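Local coordinates for uncharacterized protein (Thermus thermophilus HB8, PDB 6SCE), which is a DNA nuclease of type III CRISPR defence that is switched on by cyclic oligoadenylate, which its CARF domains probably recognise, at residues 320-325 and 349-354; 298-303 and 326-331. All blocks are in the same frame, centred on the assembly; numbering follows the deposited sequence. Where two conformers were deposited one is given.

In the fold
From the N-terminal side, strand 293-297 runs into loop 298-303, the first half of contact 2. The chain then passes through helix 303-312 into strand 316-321, whose end opens 320-325, the first half of contact 1, and turns straight into helix 326-338, whose start closes contact 2. Only after strand 342-347 does loop 349-354 close contact 1, so the two loops cross. The three strands are neighbours in one parallel part of a sheet, and both contacts join segments at or just beyond their C-terminal ends. T321 OG1 bonds V298 O, tying contact 1 to contact 2, and nucleotide A3 of chain B touches segments of both.

Contact 1 (320-325 and 349-354); sequences LTTPEM and SGPWAL. With nucleotides of chain B.
T322 and the G350-P351 peptide meet through a methyl group, while the threonine's other branch faces the nucleotide. Starting at CB, the side chain forks. CG2, anti to the carbonyl carbon, packs against the backbone where G350 C and P351 N both lie 3.4 Å from it, and against the proline ring at CD. OG1, set between the backbone N and the carbonyl carbon (chi1 52°), donates a 2.7 Å hydrogen bond to N1 of A3 of chain B. A beta-branched residue with one polar arm suits both tasks; a valine in its place has no hydroxyl to give, and N1 would probably be left without its donor.

E324 serves the amino group next to it on the base. Bent at chi2, its chain brings OE1 to accept from N6 of A3 of chain B at 3.0 Å, and the same oxygen forms a salt bridge with R114. It also lies 3.7 Å from P351 CD, the two side chains crossing at about a right angle. P351 adds CB, 3.8 Å from N6 of that adenine, and its ring fits the type I turn from G350 to A353. Glycine suits position 350, since a CB there would probably run into the W352 ring, over whose face, toward the rim, G350 CA rests. The selenomethionine M325 lays CE 3.6 Å from C4 of A3 of chain B.

Accepting at N1 and donating from N6 is the adenine pattern; guanine carries a donor and an acceptor at the matching positions, so the pair T322 and E324 probably favours adenine here.

Contact 2 (298-303 and 326-331); sequences VSEQAV and ESRLRW. With nucleotides of chain B.
E300 O is gripped by both terminal nitrogens of R328: NH1 donates to it at 2.8 Å and NH2 at 2.9 Å, end-on, with E300 O close to the guanidinium plane. Both nitrogens reach the oxygen from the same face of its carbonyl plane, NH2 standing well above it. Bends at chi2 (-66°) and chi3 (-62°) curl the arginine back from its helix to this point. S299 O lies over one face of the guanidinium, too poorly angled to bond, and A302 CB touches NH2 at 3.6 Å. The E300 carboxylate, nearly perpendicular to the guanidinium (88°), makes only a long salt bridge to NH1; water 1 joins them, giving a hydrogen to OE1 and accepting one from NH1. R432 also comes close to NH1, and the acidic E300 probably eases this crowding of positive charge.

At the root of the arginine, V298 CG1 packs on R328 CB at 3.8 Å, and CG2 faces L329 CD1, apolar branches suited to a buried site.

The far side of the loop holds the nucleotides. S299 OG donates to OP2 of A4 of chain B at 2.7 Å, Q301 N to the same OP2 at 3.0 Å, and E300 N to O2' of A3 of chain B. R328 thus holds the carbonyl of the very peptide whose N-H binds phosphate, and may polarise it. Such a ligand-binding loop after a parallel strand is typical of Rossmann-like folds, consistent with a CARF domain.

Contact 1 (320-325 and 349-354)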
ATOM      1  N   LEU A 320       9.829  13.679   5.381  1.00 26.71           N
ATOM      2  CA  LEU A 320       8.915  14.663   4.826  1.00 27.01           C
ATOM      3  C   LEU A 320       7.663  14.020   4.322  1.00 30.93           C
ATOM      4  O   LEU A 320       7.722  12.988   3.669  1.00 27.18           O
ATOM      5  CB  LEU A 320       9.578  15.413   3.663  1.00 29.06           C
ATOM      6  CG  LEU A 320      10.829  16.226   3.961  1.00 31.22           C
ATOM      7  CD1 LEU A 320      11.370  16.910   2.699  1.00 32.34           C
ATOM      8  CD2 LEU A 320      10.554  17.250   5.028  1.00 35.94           C
ATOM      9  N   THR A 321       6.513  14.620   4.604  1.00 27.01           N
ATOM     10  CA  THR A 321       5.280  14.179   3.975  1.00 28.12           C
ATOM     11  C   THR A 321       4.217  15.277   4.008  1.00 28.65           C
ATOM     12  O   THR A 321       4.504  16.424   4.345  1.00 28.59           O
ATOM     13  CB  THR A 321       4.766  12.832   4.540  1.00 27.64           C
ATOM     14  OG1 THR A 321       3.803  12.283   3.624  1.00 26.66           O
ATOM     15  CG2 THR A 321       4.183  12.982   5.922  1.00 28.23           C
ATOM     16  N   THR A 322       3.021  14.917   3.594  1.00 27.08           N
ATOM     17  CA  THR A 322       1.926  15.823   3.447  1.00 27.74           C
ATOM     18  C   THR A 322       1.077  15.776   4.713  1.00 29.10           C
ATOM     19  O   THR A 322       1.091  14.812   5.503  1.00 30.78           O
ATOM     20  CB  THR A 322       1.039  15.435   2.254  1.00 27.67           C
ATOM     21  OG1 THR A 322       0.678  14.056   2.390  1.00 26.51           O
ATOM     22  CG2 THR A 322       1.775  15.625   0.961  1.00 29.51           C
ATOM     23  N   PRO A 323       0.293  16.833   4.919  1.00 31.91           N
ATOM     24  CA  PRO A 323      -0.517  16.863   6.135  1.00 32.63           C
ATOM     25  C   PRO A 323      -1.492  15.724   6.222  1.00 33.16           C
ATOM     26  O   PRO A 323      -1.730  15.226   7.311  1.00 35.47           O
ATOM     27  CB  PRO A 323      -1.221  18.235   6.075  1.00 34.88           C
ATOM     28  CG  PRO A 323      -0.931  18.811   4.756  1.00 33.39           C
ATOM     29  CD  PRO A 323       0.147  18.029   4.085  1.00 31.09           C
ATOM     30  N   GLU A 324      -2.030  15.254   5.097  1.00 33.01           N
ATOM     31  CA  GLU A 324      -2.913  14.081   5.132  1.00 35.10           C
ATOM     32  C   GLU A 324      -2.222  12.752   5.551  1.00 37.07           C
ATOM     33  O   GLU A 324      -2.899  11.767   5.852  1.00 36.79           O
ATOM     34  CB  GLU A 324      -3.687  13.917   3.813  1.00 37.48           C
ATOM     35  CG  GLU A 324      -2.852  13.762   2.546  1.00 36.21           C
ATOM     36  CD  GLU A 324      -2.590  15.081   1.825  1.00 35.60           C
ATOM     37  OE1 GLU A 324      -2.828  15.212   0.592  1.00 35.54           O
ATOM     38  OE2 GLU A 324      -2.134  16.012   2.484  1.00 33.61           O
HETATM   39  N   MSE A 325      -0.894  12.730   5.616  1.00 32.01           N
HETATM   40  CA  MSE A 325      -0.154  11.553   6.091  1.00 32.80           C
HETATM   41  C   MSE A 325       0.386  11.838   7.481  1.00 30.56           C
HETATM   42  O   MSE A 325       1.369  11.210   7.917  1.00 30.31           O
HETATM   43  CB  MSE A 325       1.001  11.241   5.119  1.00 32.26           C
HETATM   44  CG  MSE A 325       0.621  10.791   3.715  1.00 37.91           C
HETATM   45 SE   MSE A 325       0.028   8.906   3.809  1.00 39.68          SE
HETATM   46  CE  MSE A 325      -0.374   8.790   1.888  1.00 43.71           C
ATOM     47  N   SER A 349       3.405  21.429   1.642  1.00 30.35           N
ATOM     48  CA  SER A 349       2.120  22.054   1.389  1.00 31.07           C
ATOM     49  C   SER A 349       1.157  21.050   0.773  1.00 33.40           C
ATOM     50  O   SER A 349      -0.028  21.065   1.075  1.00 33.06           O
ATOM     51  CB  SER A 349       2.272  23.260   0.452  1.00 33.56           C
ATOM     52  OG  SER A 349       3.148  24.218   1.018  1.00 34.73           O
ATOM     53  N   GLY A 350       1.672  20.151  -0.067  1.00 29.13           N
ATOM     54  CA  GLY A 350       0.817  19.117  -0.644  1.00 30.51           C
ATOM     55  C   GLY A 350       1.640  18.096  -1.421  1.00 27.02           C
ATOM     56  O   GLY A 350       2.857  18.233  -1.546  1.00 26.23           O
ATOM     57  N   PRO A 351       0.956  17.093  -1.978  1.00 25.66           N
ATOM     58  CA  PRO A 351       1.688  16.006  -2.656  1.00 26.56           C
ATOM     59  C   PRO A 351       2.342  16.406  -3.953  1.00 27.78           C
ATOM     60  O   PRO A 351       3.124  15.641  -4.502  1.00 26.79           O
ATOM     61  CB  PRO A 351       0.604  14.939  -2.862  1.00 25.36           C
ATOM     62  CG  PRO A 351      -0.694  15.659  -2.824  1.00 26.80           C
ATOM     63  CD  PRO A 351      -0.455  16.744  -1.773  1.00 27.60           C
ATOM     64  N   TRP A 352       2.030  17.602  -4.446  1.00 26.35           N
ATOM     65  CA  TRP A 352       2.648  18.151  -5.643  1.00 27.13           C
ATOM     66  C   TRP A 352       3.951  18.860  -5.368  1.00 27.42           C
ATOM     67  O   TRP A 352       4.581  19.325  -6.304  1.00 29.14           O
ATOM     68  CB  TRP A 352       1.697  19.184  -6.302  1.00 30.15           C
ATOM     69  CG  TRP A 352       1.401  20.324  -5.317  1.00 31.40           C
ATOM     70  CD1 TRP A 352       2.164  21.447  -5.094  1.00 32.39           C
ATOM     71  CD2 TRP A 352       0.295  20.406  -4.413  1.00 33.33           C
ATOM     72  NE1 TRP A 352       1.603  22.203  -4.084  1.00 33.86           N
ATOM     73  CE2 TRP A 352       0.447  21.601  -3.667  1.00 33.14           C
ATOM     74  CE3 TRP A 352      -0.819  19.598  -4.176  1.00 35.16           C
ATOM     75  CZ2 TRP A 352      -0.472  22.000  -2.703  1.00 34.92           C
ATOM     76  CZ3 TRP A 352      -1.730  19.994  -3.207  1.00 36.20           C
ATOM     77  CH2 TRP A 352      -1.547  21.182  -2.483  1.00 36.94           C
ATOM     78  N   ALA A 353       4.361  18.962  -4.110  1.00 26.23           N
ATOM     79  CA  ALA A 353       5.375  19.963  -3.732  1.00 27.05           C
ATOM     80  C   ALA A 353       6.823  19.499  -3.908  1.00 27.74           C
ATOM     81  O   ALA A 353       7.600  19.444  -2.960  1.00 27.33           O
ATOM     82  CB  ALA A 353       5.123  20.441  -2.329  1.00 30.71           C
ATOM     83  N   LEU A 354       7.149  19.179  -5.156  1.00 28.19           N
ATOM     84  CA  LEU A 354       8.466  18.725  -5.559  1.00 28.85           C
ATOM     85  C   LEU A 354       9.512  19.761  -5.141  1.00 29.90           C
ATOM     86  O   LEU A 354      10.536  19.430  -4.569  1.00 28.63           O
ATOM     87  CB  LEU A 354       8.470  18.552  -7.059  1.00 29.01           C
ATOM     88  CG  LEU A 354       9.766  18.150  -7.720  1.00 29.14           C
ATOM     89  CD1 LEU A 354       9.489  17.482  -9.058  1.00 31.89           C
ATOM     90  CD2 LEU A 354      10.721  19.327  -7.895  1.00 31.84           C
TER
ATOM     91  P     A B   3       2.789   7.929  -7.944  1.00 26.45           P
ATOM     92  OP1   A B   3       3.196   9.319  -8.400  1.00 23.87           O
ATOM     93  OP2   A B   3       3.590   6.833  -8.594  1.00 27.62           O
ATOM     94  O5'   A B   3       2.909   7.850  -6.365  1.00 25.07           O
ATOM     95  C5'   A B   3       2.335   6.793  -5.581  1.00 27.44           C
ATOM     96  C4'   A B   3       2.776   7.016  -4.154  1.00 26.31           C
ATOM     97  O4'   A B   3       2.210   8.266  -3.655  1.00 25.77           O
ATOM     98  C3'   A B   3       2.369   5.935  -3.160  1.00 23.64           C
ATOM     99  O3'   A B   3       3.533   5.588  -2.435  1.00 24.07           O
ATOM    100  C2'   A B   3       1.323   6.644  -2.285  1.00 25.10           C
ATOM    101  O2'   A B   3       1.234   6.137  -0.971  1.00 24.69           O
ATOM    102  C1'   A B   3       1.848   8.074  -2.312  1.00 24.92           C
ATOM    103  N9    A B   3       0.853   9.070  -1.986  1.00 28.50           N
ATOM    104  C8    A B   3      -0.407   9.173  -2.526  1.00 29.33           C
ATOM    105  N7    A B   3      -1.068  10.211  -2.056  1.00 29.41           N
ATOM    106  C5    A B   3      -0.177  10.833  -1.197  1.00 28.52           C
ATOM    107  C6    A B   3      -0.285  11.994  -0.408  1.00 29.27           C
ATOM    108  N6    A B   3      -1.368  12.767  -0.404  1.00 31.99           N
ATOM    109  N1    A B   3       0.803  12.348   0.315  1.00 27.40           N
ATOM    110  C2    A B   3       1.897  11.579   0.266  1.00 29.23           C
ATOM    111  N3    A B   3       2.114  10.458  -0.435  1.00 28.27           N
ATOM    112  C4    A B   3       1.018  10.142  -1.152  1.00 28.12           C
TER

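Contact 2 (298-303 and 326-331)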
ATOM      1  N   VAL A 298       7.340   9.875   3.594  1.00 25.57           N
ATOM      2  CA  VAL A 298       6.494   8.936   4.302  1.00 26.23           C
ATOM      3  C   VAL A 298       5.201   8.817   3.520  1.00 25.69           C
ATOM      4  O   VAL A 298       4.579   9.814   3.143  1.00 25.99           O
ATOM      5  CB  VAL A 298       6.235   9.346   5.767  1.00 26.63           C
ATOM      6  CG1 VAL A 298       5.272   8.368   6.431  1.00 27.50           C
ATOM      7  CG2 VAL A 298       7.542   9.368   6.538  1.00 27.07           C
ATOM      8  N   SER A 299       4.804   7.584   3.253  1.00 24.86           N
ATOM      9  CA  SER A 299       3.572   7.320   2.536  1.00 24.06           C
ATOM     10  C   SER A 299       2.999   5.947   2.911  1.00 24.30           C
ATOM     11  O   SER A 299       3.273   5.453   4.004  1.00 24.44           O
ATOM     12  CB  SER A 299       3.761   7.545   1.044  1.00 24.14           C
ATOM     13  OG  SER A 299       4.736   6.683   0.479  1.00 24.41           O
ATOM     14  N   GLU A 300       2.165   5.350   2.068  1.00 24.98           N
ATOM     15  CA  GLU A 300       1.344   4.236   2.492  1.00 26.87           C
ATOM     16  C   GLU A 300       2.168   2.986   2.838  1.00 26.87           C
ATOM     17  O   GLU A 300       1.872   2.287   3.796  1.00 27.11           O
ATOM     18  CB  GLU A 300       0.273   3.925   1.435  1.00 29.97           C
ATOM     19  CG  GLU A 300      -0.557   2.675   1.716  1.00 35.52           C
ATOM     20  CD  GLU A 300      -1.392   2.760   2.992  1.00 45.04           C
ATOM     21  OE1 GLU A 300      -1.787   3.892   3.353  1.00 46.40           O
ATOM     22  OE2 GLU A 300      -1.675   1.689   3.623  1.00 48.86           O
ATOM     23  N   GLN A 301       3.223   2.712   2.090  1.00 25.60           N
ATOM     24  CA  GLN A 301       3.997   1.479   2.355  1.00 24.47           C
ATOM     25  C   GLN A 301       5.084   1.699   3.371  1.00 25.81           C
ATOM     26  O   GLN A 301       5.973   2.505   3.168  1.00 24.41           O
ATOM     27  CB  GLN A 301       4.584   0.927   1.074  1.00 23.76           C
ATOM     28  CG  GLN A 301       3.566   0.611   0.030  1.00 24.11           C
ATOM     29  CD  GLN A 301       2.481  -0.320   0.521  1.00 26.70           C
ATOM     30  OE1 GLN A 301       2.768  -1.360   1.133  1.00 28.71           O
ATOM     31  NE2 GLN A 301       1.227   0.005   0.209  1.00 26.53           N
ATOM     32  N   ALA A 302       5.027   0.960   4.471  1.00 24.96           N
ATOM     33  CA  ALA A 302       6.068   1.062   5.491  1.00 26.29           C
ATOM     34  C   ALA A 302       7.324   0.253   5.164  1.00 25.69           C
ATOM     35  O   ALA A 302       8.388   0.604   5.599  1.00 23.90           O
ATOM     36  CB  ALA A 302       5.522   0.598   6.830  1.00 29.44           C
ATOM     37  N   VAL A 303       7.197  -0.828   4.393  1.00 24.73           N
ATOM     38  CA  VAL A 303       8.346  -1.731   4.196  1.00 25.92           C
ATOM     39  C   VAL A 303       9.593  -1.045   3.591  1.00 24.22           C
ATOM     40  O   VAL A 303      10.686  -1.272   4.066  1.00 24.06           O
ATOM     41  CB  VAL A 303       7.946  -2.999   3.412  1.00 25.40           C
ATOM     42  CG1 VAL A 303       9.157  -3.785   2.955  1.00 26.51           C
ATOM     43  CG2 VAL A 303       7.049  -3.890   4.276  1.00 28.51           C
ATOM     44  N   GLU A 326      -0.232  12.770   8.233  1.00 31.80           N
ATOM     45  CA  GLU A 326       0.295  13.102   9.556  0.50 33.00           C
ATOM     46  C   GLU A 326       0.410  11.874  10.468  1.00 31.26           C
ATOM     47  O   GLU A 326       1.410  11.711  11.123  1.00 32.57           O
ATOM     48  CB  GLU A 326      -0.539  14.197  10.237  0.50 35.79           C
ATOM     49  CG  GLU A 326      -0.063  14.521  11.644  0.50 38.42           C
ATOM     50  CD  GLU A 326      -0.699  13.623  12.692  0.50 40.51           C
ATOM     51  OE1 GLU A 326      -1.798  13.086  12.438  0.50 40.48           O
ATOM     52  OE2 GLU A 326      -0.098  13.461  13.773  0.50 46.50           O
ATOM     53  N   SER A 327      -0.604  11.014  10.508  1.00 32.09           N
ATOM     54  CA  SER A 327      -0.555   9.826  11.375  1.00 35.69           C
ATOM     55  C   SER A 327       0.658   8.953  11.054  1.00 33.00           C
ATOM     56  O   SER A 327       1.411   8.554  11.937  1.00 31.26           O
ATOM     57  CB  SER A 327      -1.808   8.962  11.220  1.00 39.34           C
ATOM     58  OG  SER A 327      -2.950   9.680  11.628  1.00 50.99           O
ATOM     59  N   ARG A 328       0.851   8.674   9.777  1.00 30.37           N
ATOM     60  CA  ARG A 328       2.001   7.842   9.389  1.00 30.79           C
ATOM     61  C   ARG A 328       3.331   8.493   9.743  1.00 30.29           C
ATOM     62  O   ARG A 328       4.284   7.806  10.132  1.00 29.85           O
ATOM     63  CB  ARG A 328       1.928   7.471   7.913  1.00 31.82           C
ATOM     64  CG  ARG A 328       0.677   6.653   7.560  1.00 36.01           C
ATOM     65  CD  ARG A 328       0.725   5.299   8.235  1.00 37.77           C
ATOM     66  NE  ARG A 328       1.886   4.547   7.763  1.00 37.98           N
ATOM     67  CZ  ARG A 328       1.883   3.748   6.693  1.00 36.94           C
ATOM     68  NH1 ARG A 328       0.766   3.557   5.994  1.00 34.57           N
ATOM     69  NH2 ARG A 328       3.017   3.149   6.321  1.00 38.57           N
ATOM     70  N   LEU A 329       3.415   9.814   9.603  1.00 29.57           N
ATOM     71  CA  LEU A 329       4.615  10.522   9.973  1.00 29.96           C
ATOM     72  C   LEU A 329       4.840  10.381  11.477  1.00 32.42           C
ATOM     73  O   LEU A 329       5.970  10.127  11.925  1.00 33.09           O
ATOM     74  CB  LEU A 329       4.536  11.991   9.579  1.00 30.73           C
ATOM     75  CG  LEU A 329       5.719  12.884   9.927  1.00 31.76           C
ATOM     76  CD1 LEU A 329       6.959  12.414   9.217  1.00 31.16           C
ATOM     77  CD2 LEU A 329       5.419  14.329   9.546  1.00 33.38           C
ATOM     78  N   ARG A 330       3.772  10.550  12.251  1.00 33.48           N
ATOM     79  CA  ARG A 330       3.871  10.430  13.724  1.00 35.98           C
ATOM     80  C   ARG A 330       4.431   9.052  14.131  1.00 32.68           C
ATOM     81  O   ARG A 330       5.333   8.938  14.973  1.00 31.53           O
ATOM     82  CB  ARG A 330       2.485  10.646  14.347  1.00 39.46           C
ATOM     83  CG  ARG A 330       2.414  10.518  15.863  1.00 48.98           C
ATOM     84  CD  ARG A 330       0.965  10.674  16.334  1.00 53.53           C
ATOM     85  NE  ARG A 330       0.849  10.623  17.796  1.00 61.06           N
ATOM     86  CZ  ARG A 330      -0.308  10.630  18.469  1.00 63.89           C
ATOM     87  NH1 ARG A 330      -1.469  10.675  17.829  1.00 67.41           N
ATOM     88  NH2 ARG A 330      -0.306  10.574  19.794  1.00 67.68           N
ATOM     89  N   TRP A 331       3.932   7.992  13.515  1.00 34.09           N
ATOM     90  CA  TRP A 331       4.365   6.624  13.847  0.50 35.35           C
ATOM     91  C   TRP A 331       5.791   6.359  13.402  1.00 33.89           C
ATOM     92  O   TRP A 331       6.534   5.656  14.068  1.00 33.54           O
ATOM     93  CB  TRP A 331       3.425   5.584  13.234  0.50 37.08           C
ATOM     94  CG  TRP A 331       2.030   5.790  13.714  0.50 40.36           C
ATOM     95  CD1 TRP A 331       1.659   6.193  14.958  0.50 39.97           C
ATOM     96  CD2 TRP A 331       0.826   5.648  12.961  0.50 42.24           C
ATOM     97  NE1 TRP A 331       0.301   6.303  15.031  0.50 43.80           N
ATOM     98  CE2 TRP A 331      -0.237   5.966  13.818  0.50 42.56           C
ATOM     99  CE3 TRP A 331       0.542   5.271  11.651  0.50 43.61           C
ATOM    100  CZ2 TRP A 331      -1.559   5.917  13.412  0.50 44.79           C
ATOM    101  CZ3 TRP A 331      -0.787   5.226  11.248  0.50 42.61           C
ATOM    102  CH2 TRP A 331      -1.808   5.546  12.119  0.50 44.23           C
TER
ATOM    103  P     A B   4       3.787   4.111  -1.861  1.00 24.10           P
ATOM    104  OP1   A B   4       2.695   3.195  -2.295  1.00 24.37           O
ATOM    105  OP2   A B   4       4.156   4.178  -0.403  1.00 24.98           O
ATOM    106  O5'   A B   4       5.084   3.784  -2.735  1.00 24.33           O
ATOM    107  C5'   A B   4       5.839   2.610  -2.399  1.00 23.82           C
ATOM    108  C4'   A B   4       6.542   2.130  -3.646  1.00 22.03           C
ATOM    109  O4'   A B   4       7.564   1.156  -3.284  1.00 24.07           O
ATOM    110  C3'   A B   4       5.612   1.430  -4.627  1.00 22.84           C
ATOM    111  O3'   A B   4       5.949   1.608  -6.000  1.00 22.79           O
ATOM    112  C2'   A B   4       5.835  -0.037  -4.248  1.00 24.16           C
ATOM    113  O2'   A B   4       5.426  -0.930  -5.260  1.00 24.40           O
ATOM    114  C1'   A B   4       7.336  -0.016  -4.028  1.00 23.12           C
ATOM    115  N9    A B   4       7.870  -1.170  -3.319  1.00 25.46           N
ATOM    116  C8    A B   4       8.930  -1.925  -3.755  1.00 24.03           C
ATOM    117  N7    A B   4       9.185  -2.942  -2.972  1.00 23.12           N
ATOM    118  C5    A B   4       8.213  -2.880  -1.979  1.00 24.55           C
ATOM    119  C6    A B   4       7.941  -3.689  -0.855  1.00 26.67           C
ATOM    120  N6    A B   4       8.625  -4.793  -0.537  1.00 26.05           N
ATOM    121  N1    A B   4       6.876  -3.346  -0.086  1.00 26.50           N
ATOM    122  C2    A B   4       6.167  -2.260  -0.422  1.00 27.21           C
ATOM    123  N3    A B   4       6.343  -1.411  -1.439  1.00 25.22           N
ATOM    124  C4    A B   4       7.394  -1.778  -2.187  1.00 24.54           C
ATOM    125  P     A B   3       2.789   7.929  -7.944  1.00 26.45           P
ATOM    126  OP1   A B   3       3.196   9.319  -8.400  1.00 23.87           O
ATOM    127  OP2   A B   3       3.590   6.833  -8.594  1.00 27.62           O
ATOM    128  O5'   A B   3       2.909   7.850  -6.365  1.00 25.07           O
ATOM    129  C5'   A B   3       2.335   6.793  -5.581  1.00 27.44           C
ATOM    130  C4'   A B   3       2.776   7.016  -4.154  1.00 26.31           C
ATOM    131  O4'   A B   3       2.210   8.266  -3.655  1.00 25.77           O
ATOM    132  C3'   A B   3       2.369   5.935  -3.160  1.00 23.64           C
ATOM    133  O3'   A B   3       3.533   5.588  -2.435  1.00 24.07           O
ATOM    134  C2'   A B   3       1.323   6.644  -2.285  1.00 25.10           C
ATOM    135  O2'   A B   3       1.234   6.137  -0.971  1.00 24.69           O
ATOM    136  C1'   A B   3       1.848   8.074  -2.312  1.00 24.92           C
ATOM    137  N9    A B   3       0.853   9.070  -1.986  1.00 28.50           N
ATOM    138  C8    A B   3      -0.407   9.173  -2.526  1.00 29.33           C
ATOM    139  N7    A B   3      -1.068  10.211  -2.056  1.00 29.41           N
ATOM    140  C5    A B   3      -0.177  10.833  -1.197  1.00 28.52           C
ATOM    141  C6    A B   3      -0.285  11.994  -0.408  1.00 29.27           C
ATOM    142  N6    A B   3      -1.368  12.767  -0.404  1.00 31.99           N
ATOM    143  N1    A B   3       0.803  12.348   0.315  1.00 27.40           N
ATOM    144  C2    A B   3       1.897  11.579   0.266  1.00 29.23           C
ATOM    145  N3    A B   3       2.114  10.458  -0.435  1.00 28.27           N
ATOM    146  C4    A B   3       1.018  10.142  -1.152  1.00 28.12           C
TER
HETATM  147  O   HOH W   1      -1.819   4.565   6.174  1.00 40.56           O